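Local coordinates for metallo-beta-lactamase superfamily protein (Thermus thermophilus, PDB 2ZWR) that probably works as a metal-dependent hydrolase, holding two zinc ions at a dinuclear site in a metallo-beta-lactamase fold, at residues A[81-86]-A[125-130]; A[55-60]-A[94-99]; A[49-54]-A[115-120]; A[61-66]-A[100-105]. All coordinates share one frame; numbering follows the deposited sequence.

Interactions 1, 2 and 3 each hold a ligand of the same zinc ion, while interaction 4 lies farther out, on the helix that follows the metal-binding loop. Along the chain, segments 49-54, 55-60 and 61-66 run consecutively from strand 50-51 through that loop into helix 63-70; later, segment 94-99 leads directly into 100-105. Interactions 2 and 4 therefore join the continuous run 55-66 to the continuous run 94-105, with centres about 11 Å apart. Interaction 3 joins the two sheets in the interior, its centre about 20 Å from that of interaction 2. Interaction 1, whose centre lies about 12 Å and about 14 Å from those of interactions 2 and 3, sets helix 81-85 against the loop of His125.

Interaction 1: residues A[81-86]-A[125-130]; sequences LPLYEG and HSPGHV. With ZN (zinc ion), chain D.
Beside the dinuclear zinc site of the metallo-beta-lactamase fold, Leu83 of helix 81-85 packs on Ser126 and Pro127, the residues that follow the zinc ligand His125. One methyl does all the touching: Leu83 CD1 lies 3.7 Å from Ser126 CB. The same CD1 is 4.1 Å from Pro127 CD, at the end of the ring nearest the leucine. Leu83 has CG anti to its carbonyl carbon (chi1 -69°) and an extended second torsion, which carries CD1 away from the helix and across to the loop. The contact is small and wholly apolar, burying 74 Å² in total.

The polar end of Ser126 is engaged separately. Its OG is hydrogen-bonded to OD2 of Asp80, while OD1 of the same carboxylate is bonded to Gly128 N, so one side chain grips the turn at two points. Ser126 to His129 is a type I beta turn, with His129 N 3.3 Å from Ser126 O. One residue earlier, His125 NE2 binds zinc at 2.1 Å, and a bond from ND1 to the carbonyl of Arg153 fixes the rotation of that ring.

Helix 81-85 comes after strand 74-76 of one sheet, whereas the 125-130 loop connects strands 117-121 and 130-134 of the other; the leucine thus bridges elements from the two halves of the fold at the edge of the metal site.

Interaction 2: residues A[55-60]-A[94-99]; sequences AHFDHV and WGLAIP. With ZN (zinc ion), chain C; ZN (zinc ion), chain D.
Phe57 meets three side chains of the 94-99 loop. Its CE1 lies 3.5 Å from Trp94 CD1, and the phenyl ring and the five-membered ring are inclined at 38°, an oblique pairing in which the side chains cross at about a right angle. Leu96, also crossing the phenylalanine, brings CD1 to 4.0 Å from Phe57 CE2. Nearer the backbone, Ile98 CD1 packs on Phe57 CB at 3.9 Å. Phe57 has CG between its backbone N and carbonyl carbon (chi1 73°), and in that conformation the ring stands out toward Trp94 and Leu96. Next to this apolar patch, water 2 donates to Val60 O at 2.8 Å and to Pro99 O at 2.9 Å, tying the two backbones together.

Phe57 occupies a variable position of the HxHxDH metal-binding motif, and its neighbours on the loop are zinc ligands. Asp58 OD2 binds one zinc ion at 2.3 Å, joined there by His59 NE2 at 2.1 Å; His56 ND1 binds the other. Water 1 bridges the metals and donates to Asp58 OD1 at 2.7 Å, so both carboxylate oxygens are engaged. Further out, Asp28 OD2 holds His59 ND1, and the carbonyl of Pro157 holds His56 NE2, fixing both rings. Ala90 and Ala91 of helix 87-93 also pack on Phe57, and that helix ends in a Schellman motif, with Gly95 at positive phi (80°).

Interaction 3: residues A[49-54]-A[115-120]; sequences AILLTH and FGFQVL. With ZN (zinc ion), chain D.
Leu51 divides its two methyls between a pair of phenylalanines. CD1 lies 4.1 Å from Phe115 CD2, and CD2 lies 4.1 Å from Phe117 CD2; neither ring is met squarely on its face or its edge. The forked approach follows from the leucine's conformation: CG is anti to the carbonyl carbon, with chi1 stretched to -90°, and the branch opens so that one methyl goes to each ring. The Phe115 ring also touches Ala49, just before strand 50-51, whose CB is 3.7 Å from Phe115 CZ and 3.8 Å from Phe115 CE2. The backbones stay well apart, the nearest CA atoms, those of Ala49 and Phe115, being 9.3 Å from each other. Phe115 and Gly116 both have positive phi, as in a type I' turn, and this places Phe115 at the end of a hairpin.

At the far end of 49-54, His54 binds zinc through NE2 at 2.2 Å. Its CG sits between the backbone N and carbonyl carbon (chi1 67°), and ND1 donates to Thr53 OG1 at 2.9 Å, nearly in the ring plane and with an angle of 158°. Thr53 OG1 is also bonded to Asp28 OD2, a second-shell link that helps hold the imidazole for the metal; His129 stacks on the same ring.

Strand 50-51 lies between strands 23-27 and 74-76 of one sheet, and strand 117-121 between 113-114 and 130-134 of the other, with Phe132 and Val25 packing beside these side chains in the interior between the sheets.

Interaction 4: residues A[61-66]-A[100-105]; sequences GAVAPL and KPPLPV
Pro102 presents two sides: its carbonyl O accepts a hydrogen bond from Tyr84 OH of helix 81-85, while its ring packs on Val63 and Ala64 at the start of helix 63-70. In the metallo-beta-lactamase fold this joins the helix after the metal-binding loop to the proline-rich segment leading to the edge strand 106-107. The backbones come close here, with Ala64 CA 5.1 Å from Pro101 CA, a closeness consistent with the small side chain of Ala64. Pro102 CD lies 3.6 Å from Ala64 CA and 3.8 Å from Ala64 CB, so the proline rests against the helix backbone itself. The same methyl approaches a carbonyl of the 100-105 segment, Ala64 CB to Lys100 O being 3.5 Å.

Residues 100-102 have the extended backbone angles of a polyproline II conformation. The CB of Lys100 points away from 61-66, and NZ makes a weak hydrogen bond to the carbonyl of Glu85. Tyr84 also packs on Val63 and Pro101, so helix 81-85 meets both partners of this contact.

Val63 meets the opposite side of the Pro102 ring from Ala64. With CG1 anti to the backbone N (chi1 170°), this branch crosses the Pro102 ring at a slant. Val63 CG1 is 3.5 Å from Pro102 CD, tighter than usual for two carbons, and 3.9 Å from Pro102 CG.

Interaction 1: residues A[81-86]-A[125-130]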
# COMPACT_ATOMS: atom_id res chain seq x y z
N LEU A 81 -0.74 10.07 -9.17
CA LEU A 81 -1.23 9.80 -10.53
C LEU A 81 -0.14 9.74 -11.60
O LEU A 81 -0.17 8.85 -12.44
CB LEU A 81 -2.30 10.81 -10.96
CG LEU A 81 -3.75 10.40 -11.24
CD1 LEU A 81 -3.98 8.92 -11.57
CD2 LEU A 81 -4.66 10.87 -10.11
N PRO A 82 0.82 10.71 -11.59
CA PRO A 82 1.89 10.62 -12.59
C PRO A 82 2.70 9.33 -12.48
O PRO A 82 3.06 8.76 -13.51
CB PRO A 82 2.76 11.85 -12.27
CG PRO A 82 1.79 12.82 -11.64
CD PRO A 82 0.95 11.94 -10.78
N LEU A 83 2.94 8.86 -11.26
CA LEU A 83 3.59 7.58 -11.05
C LEU A 83 2.72 6.43 -11.57
O LEU A 83 3.22 5.51 -12.23
CB LEU A 83 3.91 7.37 -9.56
CG LEU A 83 4.99 8.23 -8.89
CD1 LEU A 83 5.02 7.95 -7.40
CD2 LEU A 83 6.36 8.00 -9.50
N TYR A 84 1.43 6.51 -11.29
CA TYR A 84 0.48 5.47 -11.66
C TYR A 84 0.39 5.34 -13.18
O TYR A 84 0.44 4.24 -13.72
CB TYR A 84 -0.88 5.78 -11.05
CG TYR A 84 -1.99 4.78 -11.28
CD1 TYR A 84 -2.19 3.72 -10.40
CD2 TYR A 84 -2.86 4.92 -12.35
CE1 TYR A 84 -3.24 2.81 -10.59
CE2 TYR A 84 -3.89 4.03 -12.56
CZ TYR A 84 -4.08 2.98 -11.67
OH TYR A 84 -5.11 2.10 -11.91
N GLU A 85 0.31 6.49 -13.85
CA GLU A 85 0.15 6.53 -15.30
C GLU A 85 1.34 5.96 -16.08
O GLU A 85 1.15 5.39 -17.14
CB GLU A 85 -0.16 7.96 -15.74
CG GLU A 85 -1.55 8.41 -15.28
CD GLU A 85 -1.81 9.88 -15.50
OE1 GLU A 85 -0.88 10.70 -15.31
OE2 GLU A 85 -2.97 10.22 -15.85
N GLY A 86 2.55 6.14 -15.55
CA GLY A 86 3.75 5.63 -16.20
C GLY A 86 4.37 4.41 -15.56
O GLY A 86 5.50 4.08 -15.87
N HIS A 125 8.29 8.99 0.55
CA HIS A 125 8.70 7.87 -0.30
C HIS A 125 8.13 8.11 -1.71
O HIS A 125 8.77 7.80 -2.73
CB HIS A 125 8.23 6.54 0.31
CG HIS A 125 8.55 5.33 -0.52
ND1 HIS A 125 9.80 4.75 -0.55
CD2 HIS A 125 7.77 4.58 -1.33
CE1 HIS A 125 9.78 3.70 -1.35
NE2 HIS A 125 8.56 3.57 -1.83
N SER A 126 6.92 8.68 -1.76
CA SER A 126 6.32 9.18 -3.00
C SER A 126 5.35 10.32 -2.62
O SER A 126 4.92 10.39 -1.48
CB SER A 126 5.60 8.06 -3.77
OG SER A 126 4.42 7.66 -3.12
N PRO A 127 5.03 11.22 -3.57
CA PRO A 127 4.23 12.43 -3.24
C PRO A 127 2.80 12.16 -2.75
O PRO A 127 2.26 12.95 -1.95
CB PRO A 127 4.19 13.22 -4.56
CG PRO A 127 5.10 12.54 -5.50
CD PRO A 127 5.43 11.18 -4.99
N GLY A 128 2.21 11.07 -3.23
CA GLY A 128 0.83 10.68 -2.88
C GLY A 128 0.78 9.45 -1.98
O GLY A 128 -0.22 8.71 -1.96
N HIS A 129 1.85 9.23 -1.22
CA HIS A 129 1.93 8.05 -0.36
C HIS A 129 1.00 8.24 0.84
O HIS A 129 1.11 9.24 1.56
CB HIS A 129 3.38 7.81 0.12
CG HIS A 129 3.61 6.44 0.68
ND1 HIS A 129 3.00 6.00 1.83
CD2 HIS A 129 4.37 5.41 0.24
CE1 HIS A 129 3.37 4.76 2.08
NE2 HIS A 129 4.21 4.38 1.13
N VAL A 130 0.10 7.28 1.05
CA VAL A 130 -0.82 7.31 2.19
C VAL A 130 -0.64 6.10 3.10
O VAL A 130 0.06 5.14 2.73
CB VAL A 130 -2.32 7.43 1.77
CG1 VAL A 130 -2.57 8.69 0.94
CG2 VAL A 130 -2.81 6.16 1.04
ZN ZN D . 7.46 2.31 -3.12
O HOH W 1 7.96 0.42 -3.82

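Interaction 2: residues A[55-60]-A[94-99]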
# COMPACT_ATOMS: atom_id res chain seq x y z
N ALA A 55 1.84 4.48 -5.78
CA ALA A 55 1.82 3.97 -7.17
C ALA A 55 3.18 3.66 -7.79
O ALA A 55 3.31 3.69 -9.01
CB ALA A 55 1.04 4.91 -8.07
N HIS A 56 4.19 3.34 -6.98
CA HIS A 56 5.35 2.65 -7.53
C HIS A 56 4.89 1.34 -8.19
O HIS A 56 3.94 0.68 -7.72
CB HIS A 56 6.40 2.36 -6.47
CG HIS A 56 7.12 3.58 -6.02
ND1 HIS A 56 7.67 3.69 -4.76
CD2 HIS A 56 7.38 4.75 -6.65
CE1 HIS A 56 8.25 4.88 -4.64
NE2 HIS A 56 8.08 5.54 -5.77
N PHE A 57 5.56 1.00 -9.29
CA PHE A 57 5.16 -0.14 -10.11
C PHE A 57 5.03 -1.48 -9.37
O PHE A 57 4.22 -2.33 -9.77
CB PHE A 57 6.06 -0.27 -11.36
CG PHE A 57 7.47 -0.79 -11.08
CD1 PHE A 57 8.54 0.09 -11.06
CD2 PHE A 57 7.72 -2.15 -10.91
CE1 PHE A 57 9.86 -0.36 -10.83
CE2 PHE A 57 9.03 -2.63 -10.68
CZ PHE A 57 10.10 -1.73 -10.64
N ASP A 58 5.82 -1.67 -8.31
CA ASP A 58 5.75 -2.92 -7.53
C ASP A 58 4.49 -3.02 -6.68
O ASP A 58 4.22 -4.06 -6.07
CB ASP A 58 7.03 -3.14 -6.69
CG ASP A 58 7.32 -1.98 -5.74
OD1 ASP A 58 7.30 -0.81 -6.16
OD2 ASP A 58 7.58 -2.25 -4.55
N HIS A 59 3.69 -1.95 -6.65
CA HIS A 59 2.44 -1.94 -5.89
C HIS A 59 1.19 -1.98 -6.77
O HIS A 59 0.08 -2.14 -6.26
CB HIS A 59 2.42 -0.74 -4.91
CG HIS A 59 3.45 -0.85 -3.82
ND1 HIS A 59 3.12 -1.20 -2.53
CD2 HIS A 59 4.79 -0.72 -3.85
CE1 HIS A 59 4.22 -1.27 -1.80
NE2 HIS A 59 5.25 -0.99 -2.58
N VAL A 60 1.38 -1.85 -8.09
CA VAL A 60 0.24 -1.68 -9.02
C VAL A 60 0.24 -2.63 -10.23
O VAL A 60 -0.64 -2.55 -11.10
CB VAL A 60 0.11 -0.20 -9.52
CG1 VAL A 60 -0.07 0.78 -8.33
CG2 VAL A 60 1.32 0.20 -10.38
N TRP A 94 13.54 -1.34 -15.79
CA TRP A 94 14.21 -2.41 -15.04
C TRP A 94 14.15 -3.76 -15.76
O TRP A 94 14.60 -4.76 -15.21
CB TRP A 94 13.59 -2.53 -13.65
CG TRP A 94 13.87 -1.33 -12.81
CD1 TRP A 94 12.99 -0.35 -12.44
CD2 TRP A 94 15.14 -0.96 -12.27
NE1 TRP A 94 13.63 0.59 -11.66
CE2 TRP A 94 14.96 0.24 -11.55
CE3 TRP A 94 16.42 -1.55 -12.30
CZ2 TRP A 94 16.01 0.88 -10.88
CZ3 TRP A 94 17.47 -0.91 -11.63
CH2 TRP A 94 17.25 0.30 -10.93
N GLY A 95 13.60 -3.78 -16.97
CA GLY A 95 13.44 -5.03 -17.73
C GLY A 95 12.24 -5.87 -17.31
O GLY A 95 12.16 -7.06 -17.65
N LEU A 96 11.30 -5.26 -16.59
CA LEU A 96 10.14 -5.96 -16.06
C LEU A 96 8.85 -5.60 -16.78
O LEU A 96 8.63 -4.44 -17.14
CB LEU A 96 9.99 -5.73 -14.55
CG LEU A 96 11.20 -6.12 -13.69
CD1 LEU A 96 10.99 -5.70 -12.24
CD2 LEU A 96 11.54 -7.62 -13.77
N ALA A 97 8.00 -6.61 -16.99
CA ALA A 97 6.75 -6.42 -17.72
C ALA A 97 5.55 -6.41 -16.78
O ALA A 97 5.27 -7.40 -16.10
CB ALA A 97 6.57 -7.51 -18.77
N ILE A 98 4.84 -5.28 -16.76
CA ILE A 98 3.50 -5.24 -16.14
C ILE A 98 2.49 -4.59 -17.10
O ILE A 98 2.88 -3.79 -17.97
CB ILE A 98 3.49 -4.54 -14.73
CG1 ILE A 98 4.09 -3.13 -14.79
CG2 ILE A 98 4.20 -5.40 -13.70
CD1 ILE A 98 3.55 -2.18 -13.72
N PRO A 99 1.20 -4.94 -16.96
CA PRO A 99 0.19 -4.19 -17.71
C PRO A 99 0.02 -2.79 -17.15
O PRO A 99 0.09 -2.58 -15.93
CB PRO A 99 -1.09 -5.00 -17.46
CG PRO A 99 -0.85 -5.70 -16.17
CD PRO A 99 0.61 -6.03 -16.16
ZN ZN C . 7.36 -0.96 -2.64
ZN ZN D . 7.46 2.31 -3.12
O HOH W 1 7.96 0.42 -3.82
O HOH W 2 -1.65 -2.77 -13.67

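Interaction 3: residues A[49-54]-A[115-120]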
# COMPACT_ATOMS: atom_id res chain seq x y z
N ALA A 49 -12.99 -3.24 -3.80
CA ALA A 49 -12.20 -2.11 -4.26
C ALA A 49 -10.72 -2.43 -4.10
O ALA A 49 -10.34 -3.30 -3.32
CB ALA A 49 -12.56 -0.85 -3.44
N ILE A 50 -9.90 -1.71 -4.86
CA ILE A 50 -8.45 -1.72 -4.71
C ILE A 50 -8.06 -0.40 -4.04
O ILE A 50 -8.47 0.67 -4.48
CB ILE A 50 -7.74 -1.91 -6.10
CG1 ILE A 50 -7.94 -3.35 -6.60
CG2 ILE A 50 -6.24 -1.53 -6.00
CD1 ILE A 50 -7.45 -3.66 -8.03
N LEU A 51 -7.30 -0.49 -2.94
CA LEU A 51 -6.79 0.69 -2.22
C LEU A 51 -5.27 0.71 -2.38
O LEU A 51 -4.61 -0.30 -2.14
CB LEU A 51 -7.17 0.62 -0.73
CG LEU A 51 -8.50 1.24 -0.24
CD1 LEU A 51 -9.72 0.87 -1.09
CD2 LEU A 51 -8.76 0.92 1.24
N LEU A 52 -4.73 1.86 -2.80
CA LEU A 52 -3.28 1.98 -3.03
C LEU A 52 -2.59 2.95 -2.07
O LEU A 52 -2.93 4.13 -2.02
CB LEU A 52 -2.99 2.38 -4.49
CG LEU A 52 -3.53 1.48 -5.61
CD1 LEU A 52 -3.26 2.12 -6.98
CD2 LEU A 52 -2.95 0.05 -5.55
N THR A 53 -1.62 2.42 -1.31
CA THR A 53 -0.78 3.25 -0.44
C THR A 53 0.02 4.21 -1.30
O THR A 53 0.17 5.37 -0.94
CB THR A 53 0.21 2.42 0.44
OG1 THR A 53 1.17 1.74 -0.40
CG2 THR A 53 -0.53 1.44 1.36
N HIS A 54 0.50 3.72 -2.44
CA HIS A 54 1.17 4.56 -3.44
C HIS A 54 1.26 3.83 -4.78
O HIS A 54 0.81 2.68 -4.88
CB HIS A 54 2.53 5.05 -2.92
CG HIS A 54 3.56 3.97 -2.76
ND1 HIS A 54 3.41 2.92 -1.89
CD2 HIS A 54 4.78 3.81 -3.33
CE1 HIS A 54 4.48 2.14 -1.94
NE2 HIS A 54 5.33 2.66 -2.81
N PHE A 115 -13.99 2.21 3.98
CA PHE A 115 -13.86 0.81 4.37
C PHE A 115 -13.27 0.63 5.77
O PHE A 115 -12.48 -0.28 6.01
CB PHE A 115 -13.03 0.03 3.34
CG PHE A 115 -13.68 -0.05 1.98
CD1 PHE A 115 -14.65 -1.02 1.71
CD2 PHE A 115 -13.32 0.84 0.97
CE1 PHE A 115 -15.25 -1.11 0.45
CE2 PHE A 115 -13.90 0.76 -0.30
CZ PHE A 115 -14.86 -0.21 -0.56
N GLY A 116 -13.68 1.51 6.69
CA GLY A 116 -13.28 1.41 8.09
C GLY A 116 -11.90 1.95 8.38
O GLY A 116 -11.41 1.80 9.51
N PHE A 117 -11.27 2.58 7.39
CA PHE A 117 -9.93 3.18 7.55
C PHE A 117 -9.99 4.71 7.57
O PHE A 117 -10.86 5.33 6.95
CB PHE A 117 -8.99 2.76 6.40
CG PHE A 117 -8.66 1.28 6.38
CD1 PHE A 117 -7.89 0.70 7.38
CD2 PHE A 117 -9.10 0.48 5.32
CE1 PHE A 117 -7.59 -0.66 7.34
CE2 PHE A 117 -8.81 -0.87 5.27
CZ PHE A 117 -8.06 -1.45 6.28
N GLN A 118 -9.03 5.32 8.25
CA GLN A 118 -8.77 6.74 8.12
C GLN A 118 -7.52 6.90 7.24
O GLN A 118 -6.50 6.25 7.48
CB GLN A 118 -8.57 7.38 9.49
CG GLN A 118 -8.13 8.85 9.47
CD GLN A 118 -7.83 9.43 10.87
OE1 GLN A 118 -7.81 10.65 11.04
NE2 GLN A 118 -7.62 8.56 11.86
N VAL A 119 -7.61 7.76 6.23
CA VAL A 119 -6.50 8.01 5.33
C VAL A 119 -5.55 9.06 5.91
O VAL A 119 -5.96 10.17 6.27
CB VAL A 119 -6.99 8.41 3.91
CG1 VAL A 119 -5.82 8.77 2.97
CG2 VAL A 119 -7.83 7.28 3.31
N LEU A 120 -4.28 8.68 6.02
CA LEU A 120 -3.21 9.57 6.44
C LEU A 120 -2.34 9.85 5.22
O LEU A 120 -1.76 8.92 4.65
CB LEU A 120 -2.35 8.91 7.52
CG LEU A 120 -2.76 8.88 9.01
CD1 LEU A 120 -4.25 8.87 9.23
CD2 LEU A 120 -2.11 7.70 9.72
ZN ZN D . 7.46 2.31 -3.12
O HOH W 1 7.96 0.42 -3.82

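Interaction 4: residues A[61-66]-A[100-105]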
# COMPACT_ATOMS: atom_id res chain seq x y z
N GLY A 61 1.20 -3.55 -10.28
CA GLY A 61 1.35 -4.46 -11.43
C GLY A 61 0.23 -5.46 -11.70
O GLY A 61 0.17 -6.03 -12.80
N ALA A 62 -0.64 -5.68 -10.71
CA ALA A 62 -1.77 -6.60 -10.84
C ALA A 62 -3.10 -5.86 -10.87
O ALA A 62 -4.15 -6.49 -10.93
CB ALA A 62 -1.78 -7.61 -9.71
N VAL A 63 -3.05 -4.53 -10.84
CA VAL A 63 -4.29 -3.75 -10.88
C VAL A 63 -5.10 -4.02 -12.15
O VAL A 63 -6.28 -4.36 -12.06
CB VAL A 63 -4.06 -2.23 -10.68
CG1 VAL A 63 -5.33 -1.43 -10.99
CG2 VAL A 63 -3.60 -1.97 -9.26
N ALA A 64 -4.47 -3.91 -13.33
CA ALA A 64 -5.21 -4.03 -14.61
C ALA A 64 -6.04 -5.32 -14.81
O ALA A 64 -7.24 -5.23 -15.12
CB ALA A 64 -4.28 -3.78 -15.81
N PRO A 65 -5.43 -6.52 -14.66
CA PRO A 65 -6.22 -7.76 -14.77
C PRO A 65 -7.37 -7.87 -13.77
O PRO A 65 -8.43 -8.38 -14.12
CB PRO A 65 -5.19 -8.88 -14.52
CG PRO A 65 -3.99 -8.20 -13.89
CD PRO A 65 -3.99 -6.81 -14.45
N LEU A 66 -7.16 -7.39 -12.55
CA LEU A 66 -8.20 -7.46 -11.52
C LEU A 66 -9.36 -6.50 -11.77
O LEU A 66 -10.50 -6.83 -11.48
CB LEU A 66 -7.60 -7.25 -10.13
CG LEU A 66 -6.60 -8.33 -9.71
CD1 LEU A 66 -6.09 -8.10 -8.30
CD2 LEU A 66 -7.19 -9.73 -9.84
N LYS A 100 -0.22 -1.84 -18.05
CA LYS A 100 -0.48 -0.45 -17.68
C LYS A 100 -1.70 -0.39 -16.77
O LYS A 100 -2.76 -0.92 -17.10
CB LYS A 100 -0.71 0.40 -18.93
CG LYS A 100 -0.75 1.91 -18.66
CD LYS A 100 -1.13 2.69 -19.91
CE LYS A 100 -0.87 4.17 -19.72
NZ LYS A 100 -1.74 4.75 -18.66
N PRO A 101 -1.54 0.24 -15.59
CA PRO A 101 -2.64 0.37 -14.64
C PRO A 101 -3.77 1.20 -15.26
O PRO A 101 -3.50 2.22 -15.88
CB PRO A 101 -1.99 1.09 -13.46
CG PRO A 101 -0.52 0.82 -13.61
CD PRO A 101 -0.30 0.85 -15.08
N PRO A 102 -5.03 0.74 -15.12
CA PRO A 102 -6.18 1.34 -15.79
C PRO A 102 -6.70 2.64 -15.15
O PRO A 102 -6.77 2.77 -13.93
CB PRO A 102 -7.26 0.25 -15.69
CG PRO A 102 -6.94 -0.46 -14.44
CD PRO A 102 -5.43 -0.44 -14.32
N LEU A 103 -7.09 3.57 -16.00
CA LEU A 103 -7.78 4.78 -15.57
C LEU A 103 -9.27 4.67 -15.86
O LEU A 103 -9.66 3.94 -16.77
CB LEU A 103 -7.17 6.00 -16.27
CG LEU A 103 -5.74 6.30 -15.81
CD1 LEU A 103 -4.97 7.01 -16.90
CD2 LEU A 103 -5.74 7.11 -14.51
N PRO A 104 -10.12 5.40 -15.10
CA PRO A 104 -9.77 6.37 -14.06
C PRO A 104 -9.59 5.75 -12.67
O PRO A 104 -9.93 4.59 -12.45
CB PRO A 104 -10.99 7.30 -14.07
CG PRO A 104 -12.11 6.38 -14.33
CD PRO A 104 -11.58 5.32 -15.28
N VAL A 105 -9.04 6.54 -11.75
CA VAL A 105 -8.98 6.16 -10.35
C VAL A 105 -9.90 7.07 -9.53
O VAL A 105 -10.25 8.15 -9.98
CB VAL A 105 -7.53 6.18 -9.78
CG1 VAL A 105 -6.61 5.33 -10.63
CG2 VAL A 105 -6.99 7.60 -9.69